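Local atomic coordinates of putative lipoprotein YerB (Bacillus subtilis, PDB entry 2PSB), a protein that is of unknown function but is a putative lipoprotein of the cell membrane that interacts with PcrA. Residues 38-43 and 139-143; 85-89 and 246-250; 100-104 and 130-134. All blocks are in the same frame, centred on the assembly; numbering follows the deposited sequence.

Contact 1: 38-43 and 139-143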
loop_
_atom_site.group_PDB
_atom_site.type_symbol
_atom_site.label_atom_id
_atom_site.label_comp_id
_atom_site.label_asym_id
_atom_site.label_seq_id
_atom_site.Cartn_x
_atom_site.Cartn_y
_atom_site.Cartn_z
ATOM N N ASN A 38 -8.986 -3.444 2.378
ATOM C CA ASN A 38 -10.136 -3.550 1.483
ATOM C C ASN A 38 -10.336 -2.243 0.692
ATOM O O ASN A 38 -10.416 -1.164 1.280
ATOM C CB ASN A 38 -11.373 -3.828 2.353
ATOM C CG ASN A 38 -12.545 -4.436 1.588
ATOM O OD1 ASN A 38 -13.478 -4.961 2.206
ATOM N ND2 ASN A 38 -12.512 -4.375 0.268
ATOM N N ASN A 39 -10.397 -2.327 -0.634
ATOM C CA ASN A 39 -10.650 -1.118 -1.407
ATOM C C ASN A 39 -11.906 -1.277 -2.265
ATOM O O ASN A 39 -12.070 -0.618 -3.298
ATOM C CB ASN A 39 -9.454 -0.736 -2.278
ATOM C CG ASN A 39 -9.656 0.600 -2.977
ATOM O OD1 ASN A 39 -10.088 1.580 -2.360
ATOM N ND2 ASN A 39 -9.350 0.646 -4.263
ATOM N N HIS A 40 -12.786 -2.173 -1.837
ATOM C CA HIS A 40 -14.046 -2.378 -2.526
ATOM C C HIS A 40 -14.846 -1.134 -2.181
ATOM O O HIS A 40 -14.774 -0.646 -1.057
ATOM C CB HIS A 40 -14.758 -3.626 -2.001
ATOM C CG HIS A 40 -16.113 -3.848 -2.604
ATOM N ND1 HIS A 40 -17.213 -3.084 -2.272
ATOM C CD2 HIS A 40 -16.540 -4.735 -3.533
ATOM C CE1 HIS A 40 -18.259 -3.493 -2.967
ATOM N NE2 HIS A 40 -17.878 -4.493 -3.741
ATOM N N PRO A 41 -15.622 -0.602 -3.141
ATOM C CA PRO A 41 -16.425 0.604 -2.903
ATOM C C PRO A 41 -17.077 0.694 -1.517
ATOM O O PRO A 41 -17.048 1.750 -0.885
ATOM C CB PRO A 41 -17.445 0.558 -4.031
ATOM C CG PRO A 41 -16.643 -0.026 -5.171
ATOM C CD PRO A 41 -15.880 -1.151 -4.488
ATOM N N LYS A 42 -17.650 -0.411 -1.049
ATOM C CA LYS A 42 -18.314 -0.443 0.255
ATOM C C LYS A 42 -17.391 -0.330 1.466
ATOM O O LYS A 42 -17.858 -0.161 2.591
ATOM C CB LYS A 42 -19.153 -1.724 0.391
ATOM C CG LYS A 42 -20.577 -1.639 -0.179
ATOM C CD LYS A 42 -21.378 -0.539 0.511
ATOM C CE LYS A 42 -22.826 -0.474 0.027
ATOM N NZ LYS A 42 -23.665 -1.572 0.590
ATOM N N ALA A 43 -16.085 -0.410 1.239
ATOM C CA ALA A 43 -15.119 -0.335 2.332
ATOM C C ALA A 43 -14.587 1.080 2.564
ATOM O O ALA A 43 -13.827 1.321 3.504
ATOM C CB ALA A 43 -13.952 -1.282 2.054
ATOM N N PRO A 139 -20.576 -7.815 6.530
ATOM C CA PRO A 139 -19.460 -8.624 6.038
ATOM C C PRO A 139 -19.485 -8.630 4.517
ATOM O O PRO A 139 -20.553 -8.544 3.911
ATOM C CB PRO A 139 -19.745 -10.014 6.623
ATOM C CG PRO A 139 -20.501 -9.723 7.854
ATOM C CD PRO A 139 -21.443 -8.613 7.409
ATOM N N PRO A 140 -18.314 -8.753 3.880
ATOM C CA PRO A 140 -16.998 -8.877 4.510
ATOM C C PRO A 140 -16.195 -7.590 4.419
ATOM O O PRO A 140 -14.993 -7.626 4.199
ATOM C CB PRO A 140 -16.366 -10.003 3.721
ATOM C CG PRO A 140 -16.819 -9.695 2.326
ATOM C CD PRO A 140 -18.284 -9.277 2.501
ATOM N N HIS A 141 -16.873 -6.457 4.591
ATOM C CA HIS A 141 -16.241 -5.139 4.524
ATOM C C HIS A 141 -16.315 -4.481 5.901
ATOM O O HIS A 141 -16.158 -3.262 6.033
ATOM C CB HIS A 141 -16.973 -4.252 3.505
ATOM C CG HIS A 141 -17.103 -4.864 2.143
ATOM N ND1 HIS A 141 -16.016 -5.267 1.401
ATOM C CD2 HIS A 141 -18.195 -5.149 1.393
ATOM C CE1 HIS A 141 -16.427 -5.779 0.255
ATOM N NE2 HIS A 141 -17.746 -5.720 0.225
ATOM N N ASN A 142 -16.554 -5.288 6.929
ATOM C CA ASN A 142 -16.678 -4.752 8.278
ATOM C C ASN A 142 -15.629 -5.291 9.254
ATOM O O ASN A 142 -15.791 -5.190 10.461
ATOM C CB ASN A 142 -18.090 -5.039 8.801
ATOM C CG ASN A 142 -18.314 -6.515 9.130
ATOM O OD1 ASN A 142 -17.766 -7.414 8.480
ATOM N ND2 ASN A 142 -19.140 -6.764 10.135
ATOM N N SER A 143 -14.542 -5.830 8.715
ATOM C CA SER A 143 -13.478 -6.414 9.526
ATOM C C SER A 143 -12.279 -5.493 9.826
ATOM O O SER A 143 -11.527 -5.116 8.924
ATOM C CB SER A 143 -13.005 -7.700 8.839
ATOM O OG SER A 143 -11.875 -8.236 9.490
#

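Contact 2: 85-89 and 246-250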
loop_
_atom_site.group_PDB
_atom_site.type_symbol
_atom_site.label_atom_id
_atom_site.label_comp_id
_atom_site.label_asym_id
_atom_site.label_seq_id
_atom_site.Cartn_x
_atom_site.Cartn_y
_atom_site.Cartn_z
ATOM N N ALA A 85 -5.381 -11.825 1.504
ATOM C CA ALA A 85 -4.001 -11.673 1.071
ATOM C C ALA A 85 -3.776 -12.299 -0.301
ATOM O O ALA A 85 -4.428 -13.279 -0.662
ATOM C CB ALA A 85 -3.069 -12.315 2.090
ATOM N N ARG A 86 -2.849 -11.714 -1.057
ATOM C CA ARG A 86 -2.493 -12.192 -2.387
ATOM C C ARG A 86 -0.986 -12.343 -2.411
ATOM O O ARG A 86 -0.295 -11.672 -1.653
ATOM C CB ARG A 86 -2.957 -11.193 -3.456
ATOM C CG ARG A 86 -4.464 -11.148 -3.636
ATOM C CD ARG A 86 -4.978 -12.485 -4.151
ATOM N NE ARG A 86 -6.204 -12.900 -3.471
ATOM C CZ ARG A 86 -7.393 -12.341 -3.663
ATOM N NH1 ARG A 86 -7.528 -11.338 -4.522
ATOM N NH2 ARG A 86 -8.443 -12.779 -2.988
ATOM N N GLU A 87 -0.478 -13.229 -3.263
ATOM C CA GLU A 87 0.954 -13.447 -3.355
ATOM C C GLU A 87 1.740 -12.157 -3.497
ATOM O O GLU A 87 2.637 -11.895 -2.694
ATOM C CB GLU A 87 1.297 -14.377 -4.523
ATOM C CG GLU A 87 1.052 -15.842 -4.230
ATOM C CD GLU A 87 -0.155 -16.396 -4.952
ATOM O OE1 GLU A 87 -1.233 -15.760 -4.902
ATOM O OE2 GLU A 87 -0.025 -17.482 -5.560
ATOM N N TYR A 88 1.410 -11.354 -4.507
ATOM C CA TYR A 88 2.120 -10.103 -4.716
ATOM C C TYR A 88 2.149 -9.211 -3.474
ATOM O O TYR A 88 3.091 -8.449 -3.291
ATOM C CB TYR A 88 1.569 -9.326 -5.928
ATOM C CG TYR A 88 0.081 -9.425 -6.163
ATOM C CD1 TYR A 88 -0.460 -10.483 -6.905
ATOM C CD2 TYR A 88 -0.783 -8.447 -5.687
ATOM C CE1 TYR A 88 -1.821 -10.553 -7.170
ATOM C CE2 TYR A 88 -2.150 -8.511 -5.945
ATOM C CZ TYR A 88 -2.661 -9.566 -6.692
ATOM O OH TYR A 88 -4.008 -9.634 -6.981
ATOM N N PHE A 89 1.134 -9.302 -2.620
ATOM C CA PHE A 89 1.135 -8.495 -1.400
ATOM C C PHE A 89 2.122 -9.054 -0.367
ATOM O O PHE A 89 2.781 -8.305 0.356
ATOM C CB PHE A 89 -0.278 -8.410 -0.801
ATOM C CG PHE A 89 -1.190 -7.476 -1.547
ATOM C CD1 PHE A 89 -0.801 -6.161 -1.794
ATOM C CD2 PHE A 89 -2.437 -7.904 -2.003
ATOM C CE1 PHE A 89 -1.636 -5.280 -2.488
ATOM C CE2 PHE A 89 -3.280 -7.039 -2.695
ATOM C CZ PHE A 89 -2.877 -5.720 -2.937
ATOM N N ARG A 246 -7.725 -16.465 -11.301
ATOM C CA ARG A 246 -6.882 -15.633 -10.446
ATOM C C ARG A 246 -5.599 -15.286 -11.173
ATOM O O ARG A 246 -5.017 -16.125 -11.858
ATOM C CB ARG A 246 -6.534 -16.352 -9.139
ATOM C CG ARG A 246 -7.727 -16.934 -8.409
ATOM C CD ARG A 246 -7.389 -17.317 -6.976
ATOM N NE ARG A 246 -8.369 -18.257 -6.436
ATOM C CZ ARG A 246 -8.786 -18.271 -5.175
ATOM N NH1 ARG A 246 -8.316 -17.388 -4.301
ATOM N NH2 ARG A 246 -9.671 -19.177 -4.785
ATOM N N ARG A 247 -5.161 -14.046 -11.019
ATOM C CA ARG A 247 -3.946 -13.607 -11.673
ATOM C C ARG A 247 -2.855 -13.214 -10.697
ATOM O O ARG A 247 -3.121 -12.780 -9.575
ATOM C CB ARG A 247 -4.230 -12.435 -12.619
ATOM C CG ARG A 247 -4.799 -11.196 -11.956
ATOM C CD ARG A 247 -6.235 -11.416 -11.518
ATOM N NE ARG A 247 -6.917 -10.167 -11.188
ATOM C CZ ARG A 247 -7.116 -9.172 -12.050
ATOM N NH1 ARG A 247 -7.752 -8.077 -11.658
ATOM N NH2 ARG A 247 -6.676 -9.267 -13.300
ATOM N N ASP A 248 -1.620 -13.382 -11.150
ATOM C CA ASP A 248 -0.452 -13.039 -10.370
ATOM C C ASP A 248 0.140 -11.806 -11.035
ATOM O O ASP A 248 -0.295 -11.411 -12.121
ATOM C CB ASP A 248 0.550 -14.197 -10.388
ATOM C CG ASP A 248 1.700 -13.988 -9.428
ATOM O OD1 ASP A 248 1.454 -13.526 -8.296
ATOM O OD2 ASP A 248 2.851 -14.298 -9.801
ATOM N N ILE A 249 1.112 -11.190 -10.376
ATOM C CA ILE A 249 1.760 -10.005 -10.910
ATOM C C ILE A 249 3.271 -10.161 -10.804
ATOM O O ILE A 249 3.828 -10.236 -9.708
ATOM C CB ILE A 249 1.314 -8.731 -10.148
ATOM C CG1 ILE A 249 -0.195 -8.541 -10.303
ATOM C CG2 ILE A 249 2.046 -7.518 -10.686
ATOM C CD1 ILE A 249 -0.750 -7.328 -9.580
ATOM N N ASP A 250 3.931 -10.226 -11.956
ATOM C CA ASP A 250 5.372 -10.374 -11.990
ATOM C C ASP A 250 6.024 -9.093 -11.491
ATOM O O ASP A 250 6.069 -8.088 -12.200
ATOM C CB ASP A 250 5.836 -10.681 -13.415
ATOM C CG ASP A 250 7.330 -10.919 -13.501
ATOM O OD1 ASP A 250 7.811 -11.264 -14.602
ATOM O OD2 ASP A 250 8.025 -10.761 -12.471
#

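Contact 3: 100-104 and 130-134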
loop_
_atom_site.group_PDB
_atom_site.type_symbol
_atom_site.label_atom_id
_atom_site.label_comp_id
_atom_site.label_asym_id
_atom_site.label_seq_id
_atom_site.Cartn_x
_atom_site.Cartn_y
_atom_site.Cartn_z
ATOM N N PHE A 100 2.856 -9.128 8.545
ATOM C CA PHE A 100 1.797 -9.169 7.546
ATOM C C PHE A 100 0.411 -9.395 8.139
ATOM O O PHE A 100 0.101 -10.479 8.627
ATOM C CB PHE A 100 2.113 -10.274 6.544
ATOM C CG PHE A 100 1.282 -10.226 5.301
ATOM C CD1 PHE A 100 1.399 -9.156 4.409
ATOM C CD2 PHE A 100 0.411 -11.264 4.993
ATOM C CE1 PHE A 100 0.662 -9.123 3.219
ATOM C CE2 PHE A 100 -0.336 -11.242 3.795
ATOM C CZ PHE A 100 -0.206 -10.168 2.910
ATOM N N VAL A 101 -0.426 -8.366 8.084
ATOM C CA VAL A 101 -1.769 -8.468 8.622
ATOM C C VAL A 101 -2.768 -8.575 7.477
ATOM O O VAL A 101 -2.676 -7.834 6.493
ATOM C CB VAL A 101 -2.098 -7.254 9.495
ATOM C CG1 VAL A 101 -3.469 -7.436 10.158
ATOM C CG2 VAL A 101 -1.019 -7.084 10.542
ATOM N N HIS A 102 -3.706 -9.509 7.602
ATOM C CA HIS A 102 -4.706 -9.723 6.567
ATOM C C HIS A 102 -5.934 -10.446 7.095
ATOM O O HIS A 102 -6.137 -10.559 8.304
ATOM C CB HIS A 102 -4.108 -10.541 5.422
ATOM C CG HIS A 102 -3.654 -11.905 5.836
ATOM N ND1 HIS A 102 -2.688 -12.104 6.798
ATOM C CD2 HIS A 102 -4.040 -13.135 5.429
ATOM C CE1 HIS A 102 -2.499 -13.401 6.967
ATOM N NE2 HIS A 102 -3.306 -14.049 6.148
ATOM N N HIS A 103 -6.753 -10.940 6.176
ATOM C CA HIS A 103 -7.956 -11.658 6.553
ATOM C C HIS A 103 -8.426 -12.496 5.377
ATOM O O HIS A 103 -9.133 -12.010 4.483
ATOM C CB HIS A 103 -9.048 -10.681 6.980
ATOM C CG HIS A 103 -10.134 -11.315 7.796
ATOM N ND1 HIS A 103 -11.053 -10.582 8.511
ATOM C CD2 HIS A 103 -10.427 -12.618 8.032
ATOM C CE1 HIS A 103 -11.862 -11.401 9.158
ATOM N NE2 HIS A 103 -11.503 -12.643 8.884
ATOM N N GLY A 104 -8.032 -13.765 5.395
ATOM C CA GLY A 104 -8.374 -14.668 4.318
ATOM C C GLY A 104 -7.200 -14.656 3.367
ATOM O O GLY A 104 -6.233 -13.920 3.583
ATOM N N LEU A 130 -8.816 -10.213 18.532
ATOM C CA LEU A 130 -7.892 -9.182 18.074
ATOM C C LEU A 130 -8.378 -8.504 16.785
ATOM O O LEU A 130 -7.872 -7.456 16.397
ATOM C CB LEU A 130 -6.499 -9.791 17.910
ATOM C CG LEU A 130 -6.031 -10.493 19.195
ATOM C CD1 LEU A 130 -4.590 -10.915 19.056
ATOM C CD2 LEU A 130 -6.173 -9.554 20.393
ATOM N N PHE A 131 -9.373 -9.117 16.145
ATOM C CA PHE A 131 -10.022 -8.594 14.946
ATOM C C PHE A 131 -11.490 -8.406 15.361
ATOM O O PHE A 131 -12.062 -9.278 16.021
ATOM C CB PHE A 131 -9.981 -9.618 13.805
ATOM C CG PHE A 131 -8.852 -9.422 12.828
ATOM C CD1 PHE A 131 -7.532 -9.698 13.191
ATOM C CD2 PHE A 131 -9.114 -8.997 11.526
ATOM C CE1 PHE A 131 -6.494 -9.553 12.268
ATOM C CE2 PHE A 131 -8.080 -8.852 10.600
ATOM C CZ PHE A 131 -6.770 -9.131 10.973
ATOM N N TRP A 132 -12.102 -7.284 15.000
ATOM C CA TRP A 132 -13.500 -7.075 15.351
ATOM C C TRP A 132 -14.354 -6.772 14.128
ATOM O O TRP A 132 -13.828 -6.509 13.037
ATOM C CB TRP A 132 -13.641 -5.961 16.399
ATOM C CG TRP A 132 -13.406 -4.561 15.896
ATOM C CD1 TRP A 132 -14.318 -3.728 15.305
ATOM C CD2 TRP A 132 -12.209 -3.794 16.050
ATOM N NE1 TRP A 132 -13.765 -2.487 15.096
ATOM C CE2 TRP A 132 -12.467 -2.503 15.538
ATOM C CE3 TRP A 132 -10.937 -4.078 16.562
ATOM C CZ2 TRP A 132 -11.504 -1.492 15.540
ATOM C CZ3 TRP A 132 -9.984 -3.082 16.563
ATOM C CH2 TRP A 132 -10.269 -1.801 16.049
ATOM N N ARG A 133 -15.671 -6.833 14.321
ATOM C CA ARG A 133 -16.649 -6.585 13.261
ATOM C C ARG A 133 -17.398 -5.276 13.496
ATOM O O ARG A 133 -18.059 -5.103 14.513
ATOM C CB ARG A 133 -17.660 -7.734 13.197
ATOM C CG ARG A 133 -17.448 -8.762 12.083
ATOM C CD ARG A 133 -16.027 -9.229 12.025
ATOM N NE ARG A 133 -15.816 -10.498 11.321
ATOM C CZ ARG A 133 -15.999 -10.703 10.019
ATOM N NH1 ARG A 133 -16.424 -9.726 9.221
ATOM N NH2 ARG A 133 -15.707 -11.890 9.509
ATOM N N ALA A 134 -17.297 -4.361 12.545
ATOM C CA ALA A 134 -17.979 -3.078 12.646
ATOM C C ALA A 134 -19.489 -3.260 12.432
ATOM O O ALA A 134 -19.914 -4.031 11.565
ATOM C CB ALA A 134 -17.410 -2.120 11.613
#

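Contact 1: 38-43 and 139-143
His141 reaches into the turn formed by residues 38-43 and lays its imidazole over the ring of His40 in an offset stack. The two centroids are 4.3 Å apart and the planes are tilted by 25°, with NE2 of His141 riding above the centre of the His40 ring. This is the tight part of the contact: His141 CE1 comes within 3.5 Å of His40 CG, and CD of Pro41, the next residue, lies against the opposite face of the His40 ring toward the rim. Holding CG anti to the backbone N brings the His40 ring up against its partner. The buried amide of Asn38 arrives at the edge of the His141 ring, near its plane and beside ND1, the amide and ring planes standing 41° apart. Across the turn, Lys42 CB lies 3.7 Å from His141 CD2.

The loose side begins there. The rest of the Lys42 chain bends away from His141 into an exposed position, and Pro140, preceded by a cis peptide bond, is exposed as well. The contact joins the loop after strand 33-37 to the one leading into strand 143-146.

The His40 ring is also fixed from within its own turn. Lys42 N donates to His40 ND1 at 3.0 Å, nearly straight at 163° and close to the ring plane, while Ala43 N hydrogen-bonds to His40 O, the i to i+3 bond of the short 3-10 segment 41-43. With an alanine in place of His40, His141 would probably lose its stacking partner and be freer to turn, and Lys42 N would be left without this acceptor. Because ND1 of His40 accepts a backbone N-H, the bond is consistent with a ring that carries its hydrogen on NE2.

Contact 2: 85-89 and 246-250
Tyr88 and Ile249 bring the two backbones closest, their CA atoms 6.2 Å apart, where the first turn of helix 87-94 meets strand 247-250. That strand is the second arm of a beta hairpin, running antiparallel to strand 230-240, with backbone hydrogen bonds pairing Asp248 with His239 and Asp250 with Ser237. Arg86 holds the N-cap position of the helix. The packing therefore joins a helix from the N-terminal DUF3048 family region to a hairpin from the C-terminal one.

The Tyr88 ring carries the contact. Ile249 sets CD1 over its centre in a CH-pi contact, 3.9 Å from the centroid and only 3° off the ring normal. Its CG1 lies beside the backbone N, chi1 -61°, and continues outward in an extended chain, which delivers CD1 to the ring. CB of Arg86 covers the opposite face toward the rim, and Tyr88 OH makes a weak hydrogen bond to Leu59 O.

Glu87 OE1 and Asp248 OD1 are 4.9 Å apart, and their like charges probably oppose each other mildly; Glu87 OE1 has a weak hydrogen bond to Ser106. Asp248 OD1 also approaches the ring of Tyr88, in its plane, near CD1. At the same edge the carbonyl oxygen of Arg247 sits 3.5 Å from Tyr88 CE1.

Contact 3: 100-104 and 130-134
Phe131 turns the edge of its ring toward the face of His103, an edge-to-face pair with centroids 5.3 Å apart and planes at 72°. His103 in turn places CE1 over one face of the Arg133 guanidinium, 3.9 Å from NH2, the two planes inclined by 63°. Farther back, the His102 ring has CE2 of Phe100 over one face, toward the rim, and the carbonyl oxygens of Phe100 and Gly104 in plane at its edge.

The far end of the Phe131 ring goes deepest. Its CZ lies 3.1 Å from His102 O, a tight approach of a ring carbon to a carbonyl, and 3.8 Å from Val101 CG1, the valine and phenylalanine passing each other in opposite directions. The Arg133 chain bends at chi2, 48°, and this carries its guanidinium back toward His103.

Polar anchoring comes from outside the pair. His103 ND1 is hydrogen-bonded to Ser143 OG, which restrains the turn of the ring that Phe131 meets, while Arg133 NE is salt-bridged to Asp127. His103 O makes a weak hydrogen bond to Ser84, a known phosphorylation site that is unmodified in this model.

The two backbones stay apart, with the CA atoms of His103 and Phe131 9.2 Å from each other, so side chains fill the gap. Strand 99-102 lies parallel to 33-37 and to 120-122, whose Met121 also touches Phe131. Strand 132-133 belongs to a separate antiparallel sheet beside strand 143-146, and Leu130 just before it packs on helix 147-157.

Contacts 1 and 3 are close neighbours, their centres 12 Å apart on the same side of the chain's centre. Asn142 and Ser143, at the end of one contact 1 segment, reach contact 3: Asn142 O lies 2.7 Å from Ala134 N, a probable hydrogen bond, and Ser143 supplies the hydroxyl that holds His103. Contact 2 lies about 19 Å from either of them, centre to centre. It touches contact 3 through Ala85, whose N is 3.1 Å from Gly104 O and whose CB packs on Phe100, but its nearest atoms stay about 8 Å from contact 1. Contacts 1 and 3 lie within the N-terminal family region, while contact 2 ties it to the C-terminal one.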